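Local coordinates for protein AGR_C_4470p (Agrobacterium tumefaciens str. C58, PDB 2HQV) that is of unknown function but, as a member of the ChuX/HutX haem-utilisation family, probably takes part in the handling or uptake of haem, at residues 17-20 and 21-24. Sequence-based numbering, arbitrary orientation.
Sequences AAQK and NDDD
K20 reaches one turn along its helix to D24 and closes an i to i+4 salt bridge. NZ lies 2.8 Å from OD2 of D24, which it meets on the syn side but 28° out of the carboxylate plane; its second bond, to OD1, is weak. The lysine chain, with CG anti to the backbone N, bends at chi2 and again at chi4, and these bends carry CD and CE past OD1 and bring the ammonium in front of the carboxylate.

Q19 makes the matching reach to D23. Its NE2 donates to D23 OD2 at 3.2 Å, with an N-H...O angle of 147°, and the amide and carboxylate planes are well short of perpendicular. The same NE2 lies 2.7 Å from D22 OD2, but the angle there is too poor for a hydrogen bond, and the D22 carboxylate is turned steeply from the amide. The single amide nitrogen thus sits close to two acidic oxygens, and the positive end of its N-H dipole would probably ease their closeness; of the two, D23 takes the hydrogen bond.

Beneath the side chains, the carbonyl oxygens of A17, A18, Q19 and K20 accept the i+4 amides of N21, D22, D23 and D24 in regular alpha-helical order. D23 N to Q19 O is the straightest, at 2.7 Å and 170°, and D24 N to K20 O follows at 2.9 Å; the bonds from N21 to A17 and from D22 to A18 are more bent.

All eight residues lie on helix 16-32, near its start, where S15 OG is hydrogen-bonded to A18 N. The centre of the contact lies about 27 Å from the centre of the chain, on the surface of a helix that precedes helix 52-56 and the first strand, 64-68, of the six-stranded antiparallel sheet.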
loop_
_atom_site.group_PDB
_atom_site.type_symbol
_atom_site.label_atom_id
_atom_site.label_comp_id
_atom_site.label_asym_id
_atom_site.label_seq_id
_atom_site.Cartn_x
_atom_site.Cartn_y
_atom_site.Cartn_z
ATOM N N ALA A 17 16.902 30.057 12.855
ATOM C CA ALA A 17 16.542 29.654 11.502
ATOM C C ALA A 17 15.636 28.427 11.501
ATOM O O ALA A 17 14.706 28.340 10.700
ATOM C CB ALA A 17 17.801 29.371 10.690
ATOM N N ALA A 18 15.915 27.483 12.395
ATOM C CA ALA A 18 15.125 26.255 12.485
ATOM C C ALA A 18 13.690 26.552 12.910
ATOM O O ALA A 18 12.744 25.984 12.363
ATOM C CB ALA A 18 15.772 25.282 13.465
ATOM N N GLN A 19 13.536 27.439 13.889
ATOM C CA GLN A 19 12.213 27.816 14.378
ATOM C C GLN A 19 11.491 28.558 13.257
ATOM O O GLN A 19 10.314 28.313 12.983
ATOM C CB GLN A 19 12.341 28.722 15.605
ATOM C CG GLN A 19 11.016 29.029 16.273
ATOM C CD GLN A 19 10.363 27.787 16.845
ATOM O OE1 GLN A 19 10.753 27.297 17.906
ATOM N NE2 GLN A 19 9.371 27.263 16.136
ATOM N N LYS A 20 12.216 29.470 12.615
ATOM C CA LYS A 20 11.683 30.248 11.508
ATOM C C LYS A 20 11.211 29.288 10.418
ATOM O O LYS A 20 10.139 29.468 9.839
ATOM C CB LYS A 20 12.771 31.174 10.963
ATOM C CG LYS A 20 12.419 31.909 9.682
ATOM C CD LYS A 20 11.328 32.939 9.894
ATOM C CE LYS A 20 11.228 33.861 8.689
ATOM N NZ LYS A 20 11.022 33.099 7.428
ATOM N N ASN A 21 12.021 28.270 10.143
ATOM C CA ASN A 21 11.677 27.272 9.135
ATOM C C ASN A 21 10.381 26.579 9.547
ATOM O O ASN A 21 9.533 26.278 8.704
ATOM C CB ASN A 21 12.804 26.244 8.998
ATOM C CG ASN A 21 14.020 26.798 8.266
ATOM O OD1 ASN A 21 15.075 26.163 8.226
ATOM N ND2 ASN A 21 13.874 27.980 7.676
ATOM N N ASP A 22 10.236 26.332 10.846
ATOM C CA ASP A 22 9.039 25.698 11.383
ATOM C C ASP A 22 7.836 26.618 11.209
ATOM O O ASP A 22 6.806 26.212 10.675
ATOM C CB ASP A 22 9.207 25.389 12.870
ATOM C CG ASP A 22 7.874 25.207 13.575
ATOM O OD1 ASP A 22 7.115 24.293 13.187
ATOM O OD2 ASP A 22 7.579 25.987 14.507
ATOM N N ASP A 23 7.977 27.855 11.676
ATOM C CA ASP A 23 6.907 28.836 11.573
ATOM C C ASP A 23 6.424 28.948 10.133
ATOM O O ASP A 23 5.223 28.934 9.875
ATOM C CB ASP A 23 7.388 30.202 12.073
ATOM C CG ASP A 23 7.705 30.200 13.558
ATOM O OD1 ASP A 23 8.096 31.262 14.088
ATOM O OD2 ASP A 23 7.562 29.134 14.195
ATOM N N ASP A 24 7.366 29.055 9.200
ATOM C CA ASP A 24 7.033 29.157 7.785
ATOM C C ASP A 24 6.338 27.882 7.311
ATOM O O ASP A 24 5.444 27.930 6.465
ATOM C CB ASP A 24 8.301 29.409 6.959
ATOM C CG ASP A 24 8.796 30.843 7.070
ATOM O OD1 ASP A 24 8.720 31.417 8.176
ATOM O OD2 ASP A 24 9.272 31.395 6.054
#